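Local coordinates for flagellar biosynthesis protein FlhA (Bacillus subtilis, PDB 3MIX) that takes part in the export of flagellar proteins, providing the adaptor for coordinated delivery of late flagellar building blocks to the type III secretion system, at residues T176-T179 with E180-Q184; K252-D256 with S257-T261; S39-Q42 with L43-I46; P343-R346 with M347-Q351. One frame throughout, in Å; residues are numbered along the deposited sequence.

Interaction 1. Residues T176-T179 with E180-Q184; sequences THIT and EKIKQ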
loop_
_atom_site.group_PDB
_atom_site.type_symbol
_atom_site.label_atom_id
_atom_site.label_comp_id
_atom_site.label_asym_id
_atom_site.label_seq_id
_atom_site.Cartn_x
_atom_site.Cartn_y
_atom_site.Cartn_z
ATOM N N THR A 176 -0.916 -3.893 15.858
ATOM C CA THR A 176 0.076 -3.225 15.032
ATOM C C THR A 176 0.551 -4.157 13.890
ATOM O O THR A 176 0.801 -3.699 12.778
ATOM C CB THR A 176 1.228 -2.561 15.861
ATOM O OG1 THR A 176 2.380 -3.399 15.896
ATOM C CG2 THR A 176 0.780 -2.219 17.299
ATOM N N HIS A 177 0.612 -5.461 14.144
ATOM C CA HIS A 177 0.845 -6.420 13.060
ATOM C C HIS A 177 -0.221 -6.379 11.931
ATOM O O HIS A 177 0.115 -6.398 10.734
ATOM C CB HIS A 177 1.004 -7.829 13.608
ATOM C CG HIS A 177 1.690 -8.757 12.664
ATOM N ND1 HIS A 177 1.647 -10.123 12.800
ATOM C CD2 HIS A 177 2.407 -8.512 11.541
ATOM C CE1 HIS A 177 2.329 -10.682 11.817
ATOM N NE2 HIS A 177 2.791 -9.727 11.032
ATOM N N ILE A 178 -1.493 -6.300 12.311
ATOM C CA ILE A 178 -2.575 -6.190 11.344
ATOM C C ILE A 178 -2.487 -4.869 10.594
ATOM O O ILE A 178 -2.561 -4.866 9.359
ATOM C CB ILE A 178 -3.958 -6.349 12.000
ATOM C CG1 ILE A 178 -4.169 -7.802 12.438
ATOM C CG2 ILE A 178 -5.081 -5.919 11.037
ATOM C CD1 ILE A 178 -5.287 -7.960 13.447
ATOM N N THR A 179 -2.316 -3.764 11.328
ATOM C CA THR A 179 -2.236 -2.442 10.709
ATOM C C THR A 179 -1.063 -2.268 9.747
ATOM O O THR A 179 -1.218 -1.691 8.670
ATOM C CB THR A 179 -2.463 -1.184 11.689
ATOM O OG1 THR A 179 -1.359 -0.264 11.632
ATOM C CG2 THR A 179 -2.710 -1.560 13.066
ATOM N N GLU A 180 0.095 -2.777 10.133
ATOM C CA GLU A 180 1.264 -2.770 9.261
ATOM C C GLU A 180 1.045 -3.625 8.024
ATOM O O GLU A 180 1.493 -3.267 6.945
ATOM C CB GLU A 180 2.521 -3.241 10.002
ATOM C CG GLU A 180 3.010 -2.304 11.124
ATOM C CD GLU A 180 3.245 -0.856 10.682
ATOM O OE1 GLU A 180 3.883 -0.634 9.629
ATOM O OE2 GLU A 180 2.810 0.068 11.421
ATOM N N LYS A 181 0.368 -4.757 8.171
ATOM C CA LYS A 181 0.124 -5.621 7.006
ATOM C C LYS A 181 -0.888 -5.044 6.056
ATOM O O LYS A 181 -0.727 -5.160 4.851
ATOM C CB LYS A 181 -0.253 -7.052 7.392
ATOM C CG LYS A 181 0.852 -8.041 7.042
ATOM C CD LYS A 181 2.047 -7.907 7.934
ATOM C CE LYS A 181 3.358 -7.906 7.136
ATOM N NZ LYS A 181 3.412 -8.944 6.055
ATOM N N ILE A 182 -1.919 -4.413 6.597
ATOM C CA ILE A 182 -2.901 -3.724 5.773
ATOM C C ILE A 182 -2.245 -2.578 5.007
ATOM O O ILE A 182 -2.557 -2.349 3.826
ATOM C CB ILE A 182 -4.109 -3.260 6.609
ATOM C CG1 ILE A 182 -4.912 -4.494 7.058
ATOM C CG2 ILE A 182 -5.007 -2.356 5.806
ATOM C CD1 ILE A 182 -6.027 -4.185 8.036
ATOM N N LYS A 183 -1.317 -1.887 5.672
ATOM C CA LYS A 183 -0.582 -0.785 5.045
ATOM C C LYS A 183 0.260 -1.296 3.884
ATOM O O LYS A 183 0.290 -0.676 2.834
ATOM C CB LYS A 183 0.290 -0.043 6.065
ATOM C CG LYS A 183 -0.510 0.955 6.905
ATOM C CD LYS A 183 0.268 1.431 8.112
ATOM C CE LYS A 183 1.485 2.229 7.702
ATOM N NZ LYS A 183 2.239 2.720 8.897
ATOM N N GLN A 184 0.888 -2.452 4.064
ATOM C CA GLN A 184 1.716 -3.018 3.016
ATOM C C GLN A 184 0.867 -3.459 1.810
ATOM O O GLN A 184 1.381 -3.544 0.690
ATOM C CB GLN A 184 2.533 -4.194 3.569
ATOM C CG GLN A 184 3.471 -4.883 2.557
ATOM C CD GLN A 184 4.185 -6.123 3.112
ATOM O OE1 GLN A 184 4.689 -6.957 2.347
ATOM N NE2 GLN A 184 4.227 -6.252 4.444
#

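Interaction 2. Residues K252-D256 with S257-T261; sequences KLTTD and SDLLT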
loop_
_atom_site.group_PDB
_atom_site.type_symbol
_atom_site.label_atom_id
_atom_site.label_comp_id
_atom_site.label_asym_id
_atom_site.label_seq_id
_atom_site.Cartn_x
_atom_site.Cartn_y
_atom_site.Cartn_z
ATOM N N LYS A 252 -9.543 13.748 -20.379
ATOM C CA LYS A 252 -9.953 13.850 -21.780
ATOM C C LYS A 252 -8.777 13.698 -22.746
ATOM O O LYS A 252 -8.965 13.464 -23.935
ATOM C CB LYS A 252 -10.725 15.153 -22.047
ATOM C CG LYS A 252 -12.206 15.041 -21.640
ATOM C CD LYS A 252 -12.961 16.361 -21.766
ATOM C CE LYS A 252 -14.392 16.230 -21.218
ATOM N NZ LYS A 252 -14.483 16.242 -19.721
ATOM N N LEU A 253 -7.573 13.824 -22.211
ATOM C CA LEU A 253 -6.350 13.735 -22.991
ATOM C C LEU A 253 -5.808 12.315 -22.926
ATOM O O LEU A 253 -5.093 11.892 -23.820
ATOM C CB LEU A 253 -5.295 14.729 -22.468
ATOM C CG LEU A 253 -5.621 16.235 -22.484
ATOM C CD1 LEU A 253 -4.498 17.069 -21.845
ATOM C CD2 LEU A 253 -5.945 16.745 -23.901
ATOM N N THR A 254 -6.155 11.590 -21.863
ATOM C CA THR A 254 -5.687 10.223 -21.651
ATOM C C THR A 254 -6.507 9.497 -20.592
ATOM O O THR A 254 -6.889 10.090 -19.566
ATOM C CB THR A 254 -4.173 10.162 -21.249
ATOM O OG1 THR A 254 -3.804 8.801 -21.060
ATOM C CG2 THR A 254 -3.885 10.901 -19.944
ATOM N N THR A 255 -6.764 8.211 -20.835
ATOM C CA THR A 255 -7.371 7.351 -19.819
ATOM C C THR A 255 -6.366 6.355 -19.264
ATOM O O THR A 255 -6.724 5.478 -18.454
ATOM C CB THR A 255 -8.627 6.605 -20.333
ATOM O OG1 THR A 255 -8.240 5.671 -21.354
ATOM C CG2 THR A 255 -9.663 7.582 -20.892
ATOM N N ASP A 256 -5.107 6.507 -19.670
ATOM C CA ASP A 256 -4.027 5.657 -19.181
ATOM C C ASP A 256 -3.739 5.920 -17.696
ATOM O O ASP A 256 -3.264 6.995 -17.329
ATOM C CB ASP A 256 -2.761 5.884 -20.008
ATOM C CG ASP A 256 -1.618 4.954 -19.601
ATOM O OD1 ASP A 256 -1.444 4.689 -18.402
ATOM O OD2 ASP A 256 -0.875 4.485 -20.484
ATOM N N SER A 257 -3.992 4.920 -16.861
ATOM C CA SER A 257 -3.911 5.092 -15.423
ATOM C C SER A 257 -2.484 5.262 -14.948
ATOM O O SER A 257 -2.253 5.918 -13.963
ATOM C CB SER A 257 -4.602 3.954 -14.682
ATOM O OG SER A 257 -3.762 2.807 -14.677
ATOM N N ASP A 258 -1.517 4.677 -15.641
ATOM C CA ASP A 258 -0.118 4.995 -15.337
ATOM C C ASP A 258 0.194 6.503 -15.483
ATOM O O ASP A 258 0.780 7.097 -14.590
ATOM C CB ASP A 258 0.826 4.143 -16.199
ATOM C CG ASP A 258 0.815 2.660 -15.785
ATOM O OD1 ASP A 258 0.792 2.368 -14.563
ATOM O OD2 ASP A 258 0.822 1.788 -16.683
ATOM N N LEU A 259 -0.207 7.108 -16.605
ATOM C CA LEU A 259 0.039 8.542 -16.827
ATOM C C LEU A 259 -0.806 9.441 -15.911
ATOM O O LEU A 259 -0.307 10.446 -15.380
ATOM C CB LEU A 259 -0.166 8.923 -18.299
ATOM C CG LEU A 259 0.930 8.432 -19.263
ATOM C CD1 LEU A 259 0.509 8.645 -20.698
ATOM C CD2 LEU A 259 2.301 9.105 -18.995
ATOM N N LEU A 260 -2.073 9.068 -15.713
ATOM C CA LEU A 260 -2.929 9.828 -14.825
ATOM C C LEU A 260 -2.345 9.885 -13.427
ATOM O O LEU A 260 -2.486 10.915 -12.746
ATOM C CB LEU A 260 -4.378 9.309 -14.812
ATOM C CG LEU A 260 -5.158 9.590 -16.124
ATOM C CD1 LEU A 260 -6.503 8.854 -16.120
ATOM C CD2 LEU A 260 -5.364 11.080 -16.406
ATOM N N THR A 261 -1.663 8.809 -13.007
ATOM C CA THR A 261 -1.090 8.826 -11.687
ATOM C C THR A 261 0.184 9.656 -11.556
ATOM O O THR A 261 0.371 10.301 -10.517
ATOM C CB THR A 261 -1.158 7.462 -10.845
ATOM O OG1 THR A 261 0.136 7.038 -10.388
ATOM C CG2 THR A 261 -1.979 6.390 -11.461
#

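Interaction 3. Residues S39-Q42 with L43-I46; sequences SVVQ and LLHI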
loop_
_atom_site.group_PDB
_atom_site.type_symbol
_atom_site.label_atom_id
_atom_site.label_comp_id
_atom_site.label_asym_id
_atom_site.label_seq_id
_atom_site.Cartn_x
_atom_site.Cartn_y
_atom_site.Cartn_z
ATOM N N SER A 39 -21.843 -27.076 0.126
ATOM C CA SER A 39 -20.888 -26.767 1.190
ATOM C C SER A 39 -19.447 -26.595 0.682
ATOM O O SER A 39 -18.601 -26.001 1.367
ATOM C CB SER A 39 -20.980 -27.794 2.330
ATOM O OG SER A 39 -20.176 -28.933 2.103
ATOM N N VAL A 40 -19.180 -27.083 -0.526
ATOM C CA VAL A 40 -17.871 -26.881 -1.158
ATOM C C VAL A 40 -17.613 -25.418 -1.562
ATOM O O VAL A 40 -16.463 -24.966 -1.530
ATOM C CB VAL A 40 -17.603 -27.900 -2.300
ATOM C CG1 VAL A 40 -16.343 -27.562 -3.054
ATOM C CG2 VAL A 40 -17.470 -29.288 -1.707
ATOM N N VAL A 41 -18.668 -24.670 -1.896
ATOM C CA VAL A 41 -18.498 -23.230 -2.208
ATOM C C VAL A 41 -17.757 -22.492 -1.093
ATOM O O VAL A 41 -17.000 -21.569 -1.363
ATOM C CB VAL A 41 -19.825 -22.471 -2.412
ATOM C CG1 VAL A 41 -19.648 -21.374 -3.434
ATOM C CG2 VAL A 41 -20.880 -23.404 -2.860
ATOM N N GLN A 42 -17.994 -22.907 0.154
ATOM C CA GLN A 42 -17.425 -22.209 1.319
ATOM C C GLN A 42 -15.903 -22.322 1.313
ATOM O O GLN A 42 -15.235 -21.461 1.831
ATOM C CB GLN A 42 -18.020 -22.718 2.650
ATOM C CG GLN A 42 -19.557 -22.639 2.783
ATOM C CD GLN A 42 -20.132 -21.229 2.615
ATOM O OE1 GLN A 42 -19.468 -20.219 2.883
ATOM N NE2 GLN A 42 -21.382 -21.160 2.178
ATOM N N LEU A 43 -15.362 -23.363 0.686
ATOM C CA LEU A 43 -13.923 -23.426 0.420
ATOM C C LEU A 43 -13.407 -22.255 -0.420
ATOM O O LEU A 43 -12.224 -21.958 -0.393
ATOM C CB LEU A 43 -13.536 -24.732 -0.281
ATOM C CG LEU A 43 -13.384 -26.045 0.481
ATOM C CD1 LEU A 43 -13.068 -27.140 -0.499
ATOM C CD2 LEU A 43 -12.283 -25.957 1.550
ATOM N N LEU A 44 -14.283 -21.631 -1.205
ATOM C CA LEU A 44 -13.873 -20.504 -2.041
ATOM C C LEU A 44 -13.947 -19.230 -1.214
ATOM O O LEU A 44 -15.024 -18.641 -1.049
ATOM C CB LEU A 44 -14.730 -20.396 -3.307
ATOM C CG LEU A 44 -14.973 -21.680 -4.092
ATOM C CD1 LEU A 44 -16.011 -21.463 -5.199
ATOM C CD2 LEU A 44 -13.674 -22.260 -4.633
ATOM N N HIS A 45 -12.792 -18.831 -0.682
ATOM C CA HIS A 45 -12.689 -17.687 0.210
ATOM C C HIS A 45 -12.489 -16.466 -0.623
ATOM O O HIS A 45 -11.464 -16.339 -1.289
ATOM C CB HIS A 45 -11.490 -17.833 1.149
ATOM C CG HIS A 45 -11.679 -18.885 2.195
ATOM N ND1 HIS A 45 -11.976 -18.584 3.508
ATOM C CD2 HIS A 45 -11.639 -20.236 2.116
ATOM C CE1 HIS A 45 -12.101 -19.706 4.193
ATOM N NE2 HIS A 45 -11.897 -20.723 3.373
ATOM N N ILE A 46 -13.448 -15.549 -0.584
ATOM C CA ILE A 46 -13.318 -14.341 -1.404
ATOM C C ILE A 46 -13.376 -13.048 -0.555
ATOM O O ILE A 46 -13.284 -11.948 -1.092
ATOM C CB ILE A 46 -14.298 -14.356 -2.635
ATOM C CG1 ILE A 46 -15.725 -14.700 -2.222
ATOM C CG2 ILE A 46 -13.860 -15.393 -3.676
ATOM C CD1 ILE A 46 -16.605 -13.524 -2.138
#

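Interaction 4. Residues P343-R346 with M347-Q351; sequences PPVR and MYVKQ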
loop_
_atom_site.group_PDB
_atom_site.type_symbol
_atom_site.label_atom_id
_atom_site.label_comp_id
_atom_site.label_asym_id
_atom_site.label_seq_id
_atom_site.Cartn_x
_atom_site.Cartn_y
_atom_site.Cartn_z
ATOM N N PRO A 343 11.117 13.514 -13.946
ATOM C CA PRO A 343 9.724 13.080 -14.145
ATOM C C PRO A 343 9.479 12.009 -15.226
ATOM O O PRO A 343 8.778 11.037 -14.936
ATOM C CB PRO A 343 8.982 14.380 -14.484
ATOM C CG PRO A 343 9.813 15.466 -13.906
ATOM C CD PRO A 343 11.223 14.980 -13.787
ATOM N N PRO A 344 10.028 12.166 -16.459
ATOM C CA PRO A 344 9.681 11.163 -17.491
ATOM C C PRO A 344 10.255 9.762 -17.248
ATOM O O PRO A 344 9.875 8.802 -17.939
ATOM C CB PRO A 344 10.277 11.762 -18.777
ATOM C CG PRO A 344 11.374 12.650 -18.310
ATOM C CD PRO A 344 10.878 13.239 -17.021
ATOM N N VAL A 345 11.149 9.656 -16.267
ATOM C CA VAL A 345 11.864 8.414 -15.976
ATOM C C VAL A 345 11.356 7.748 -14.686
ATOM O O VAL A 345 11.480 6.534 -14.497
ATOM C CB VAL A 345 13.383 8.694 -15.861
ATOM C CG1 VAL A 345 14.169 7.408 -15.814
ATOM C CG2 VAL A 345 13.862 9.535 -17.038
ATOM N N ARG A 346 10.778 8.566 -13.814
ATOM C CA ARG A 346 10.359 8.189 -12.461
ATOM C C ARG A 346 9.539 6.903 -12.352
ATOM O O ARG A 346 9.888 5.994 -11.593
ATOM C CB ARG A 346 9.575 9.338 -11.861
ATOM C CG ARG A 346 9.337 9.190 -10.407
ATOM C CD ARG A 346 7.859 9.306 -10.140
ATOM N NE ARG A 346 7.576 8.501 -8.978
ATOM C CZ ARG A 346 6.848 7.399 -8.946
ATOM N NH1 ARG A 346 6.748 6.788 -7.792
ATOM N NH2 ARG A 346 6.208 6.929 -10.007
ATOM N N MET A 347 8.443 6.844 -13.099
ATOM C CA MET A 347 7.578 5.674 -13.121
ATOM C C MET A 347 8.332 4.404 -13.571
ATOM O O MET A 347 8.111 3.323 -13.034
ATOM C CB MET A 347 6.336 5.962 -13.980
ATOM C CG MET A 347 5.905 4.845 -14.902
ATOM S SD MET A 347 4.320 5.147 -15.722
ATOM C CE MET A 347 4.681 6.612 -16.689
ATOM N N TYR A 348 9.254 4.549 -14.512
ATOM C CA TYR A 348 10.028 3.395 -14.989
ATOM C C TYR A 348 11.109 2.931 -14.013
ATOM O O TYR A 348 11.334 1.733 -13.863
ATOM C CB TYR A 348 10.604 3.677 -16.374
ATOM C CG TYR A 348 9.532 3.952 -17.409
ATOM C CD1 TYR A 348 8.771 2.909 -17.946
ATOM C CD2 TYR A 348 9.259 5.257 -17.832
ATOM C CE1 TYR A 348 7.783 3.149 -18.889
ATOM C CE2 TYR A 348 8.266 5.511 -18.775
ATOM C CZ TYR A 348 7.536 4.450 -19.296
ATOM O OH TYR A 348 6.562 4.682 -20.232
ATOM N N VAL A 349 11.764 3.878 -13.342
ATOM C CA VAL A 349 12.738 3.554 -12.295
ATOM C C VAL A 349 12.052 2.714 -11.220
ATOM O O VAL A 349 12.598 1.699 -10.760
ATOM C CB VAL A 349 13.354 4.833 -11.651
ATOM C CG1 VAL A 349 14.277 4.480 -10.490
ATOM C CG2 VAL A 349 14.093 5.659 -12.686
ATOM N N LYS A 350 10.843 3.139 -10.851
ATOM C CA LYS A 350 10.034 2.454 -9.846
ATOM C C LYS A 350 9.681 1.016 -10.228
ATOM O O LYS A 350 9.840 0.097 -9.416
ATOM C CB LYS A 350 8.769 3.264 -9.524
ATOM C CG LYS A 350 7.904 2.644 -8.446
ATOM C CD LYS A 350 8.560 2.712 -7.088
ATOM C CE LYS A 350 7.834 1.827 -6.091
ATOM N NZ LYS A 350 8.475 1.918 -4.743
ATOM N N GLN A 351 9.198 0.832 -11.457
ATOM C CA GLN A 351 8.904 -0.494 -11.999
ATOM C C GLN A 351 10.112 -1.439 -11.855
ATOM O O GLN A 351 9.983 -2.579 -11.382
ATOM C CB GLN A 351 8.551 -0.376 -13.481
ATOM C CG GLN A 351 7.095 -0.568 -13.833
ATOM C CD GLN A 351 6.832 -0.319 -15.309
ATOM O OE1 GLN A 351 7.559 -0.816 -16.181
ATOM N NE2 GLN A 351 5.798 0.472 -15.600
#

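Interaction 1. Residues T176-T179 with E180-Q184
Thr179 and Glu180, with Ile178 before them, carry this contact between successive turns of the helix 170-189, an alpha-helix of the FlhA cytosolic domain that packs on both the helix 69-84 and the strand 111-117. Thr179 gives its carbonyl to the next turn: Lys183 N donates to Thr179 O over 3.0 Å, and the first three side-chain carbons of Lys183 run past the same oxygen, screening it. The side chains of Thr179 and Ile178 both pack on Ile76 of the helix 69-84. Glu180 leans back over the preceding turn. Its CG lies anti to its own carbonyl carbon (chi1 -67°), which brings CG to 3.1 Å from Thr176 O, the same oxygen that accepts from Glu180 N. A bend at chi2 turns the carboxylate towards Lys183, where OE2 and NZ form a long salt bridge of 3.7 Å; that ammonium also has a weak, long ion pair with Glu83.

On the buried side Ile178 and Ile182 lie next to each other and point the same way, with Ile178 CG2 at 3.6 Å from Ile182 CD1. Between their backbones, the bond from Ile182 N to Ile178 O is 2.9 Å long and nearly straight (162°). His177 and Lys181, also one turn apart, face the strand 111-117, where both touch Ala114. The imidazole ND1 is hydrogen-bonded to Tyr104 OH, while Lys181 NZ is bonded to Val113 O. The aliphatic part of the lysine runs alongside the histidine, and Lys181 CD comes within 3.7 Å of His177 NE2.

Interaction 2. Residues K252-D256 with S257-T261
An N-cap formed by Asp256 starts the helix 257-267, its carboxylate reaching forward to the N-H groups of Asp258 and Leu259. Asp256 OD1 accepts from Leu259 N at 3.3 Å, the donor standing well above the carboxylate plane, and from Asp258 N at 2.8 Å in a weak bond bent at the hydrogen (117°). With CG anti to the backbone N of Asp256 (chi1 -176°), the carboxylate comes to lie over the opening turn. The main chain joins in, Leu260 N donating to Asp256 O. Without the carboxylate, as with an alanine here, the N-H groups of Asp258 and Leu259 would probably lose their side-chain acceptor and the first turn is likely to fray.

Just before the cap, Thr254 makes an ST turn: its OG1 accepts from Asp256 N at 3.0 Å, fixing the approach of the loop that follows the helix 240-250. The side chains of Thr254 and Leu260 pass one another in opposing senses, Thr254 CG2 meeting Leu260 CD2 at 3.8 Å. Leu260 is buried against Val226, Leu247 and Tyr250 of neighbouring helices. Asp258 OD2 lies 4.1 Å from Asp256 OD1, a like-charge repulsion probably offset by the salt bridge from Asp258 OD1 to Lys229.

Interaction 3. Residues S39-Q42 with L43-I46
Leu43 and Leu44 fold back on Val40 and Val41 through two successive backbone bonds, each spanning three residues. Leu43 N donates to Val40 O over 2.9 Å and Leu44 N to Val41 O over 2.7 Å; both donors stand well above the plane of the carbonyl they meet. The side chains follow the same spacing. Val40 CG1 meets Leu43 CD1 at 4.2 Å, and Val41 CG1 meets Leu44 CD1 at 4.0 Å, the branches of each pair lying at a slant to one another. Leu44 CG sits anti to its own carbonyl carbon (chi1 -47°), which folds the chain back until CG is 3.4 Å from Val41 O. Gln42 O lies over one face of the His45 ring, 3.8 Å from both CD2 and NE2.

Further out, Leu43 packs on Leu25 and Ala29 of the helix 24-31 and on Leu34. The imidazole of His45 is held at two corners, ND1 hydrogen-bonded to Glu50 and NE2 to Glu28, and it also touches Arg92 and Arg94 of the strand 92-95. Val41 and Leu44 are exposed in the isolated chain. Two overlapping i to i+3 turns like these are consistent with 3-10-like winding, here in the stretch leading from the short helix 37-40 to the strand 49-53.

Interaction 4. Residues P343-R346 with M347-Q351
Val345 and Val349 form the tight side of this contact: Val345 CG1 meets Val349 CG2 at 3.6 Å, one turn apart. The same methyl of Val349 lies 3.3 Å from Val345 O, which also accepts from Val349 N in a 2.9 Å bond. Both valines are buried and pack on Ile296 of the helix 290-299.

Arg346 is buried too, but grips partners beyond its own helix. Its CG is anti to the backbone N (chi1 -168°), and a bend at chi2 swings the guanidinium alongside the following residue, NH2 coming to 3.6 Å from Met347 CA. NH1 makes a salt bridge with Glu233, NH2 another with Glu262, and NE donates to Val362 O. This last bond ties the helix 343-353 to the strand 362-364, two members of a beta-alpha-beta unit that begins with the strand 339-341 and runs its two strands parallel. A leucine in its place would probably leave Glu233 and Glu262 without this positive partner and Val362 O without this donor.

Contacts are sparser towards the exposed Pro344. There the ring of Tyr348 meets the chain by its edge, with Pro344 O in the ring plane and 3.6 Å from CD2. Lys350, partly exposed, touches Arg346 chiefly through its backbone, its N donating to Arg346 O at 3.1 Å, while its chain leads away and NZ is bonded to Pro358 O.

Overall arrangement
Along the chain the order is interaction 3, interaction 1, interaction 2, interaction 4, and all four lie in the cytosolic part of FlhA. Only interactions 2 and 4 touch: their centres are about 15 Å apart, and Met347 of the helix 343-353 packs on the first turn of the helix 257-267, its SD 3.7 Å from Asp258 CB. Interaction 3 leads into the strand 49-53 of the four-stranded mixed sheet, and interaction 1 packs on the strand 111-117, outermost of that sheet within the chain, their centres about 26 Å apart. Interactions 3 and 4 lie on opposite sides of the chain's centre, about 41 Å between centres, so the contacts are spread over well-separated parts of the cytosolic domain.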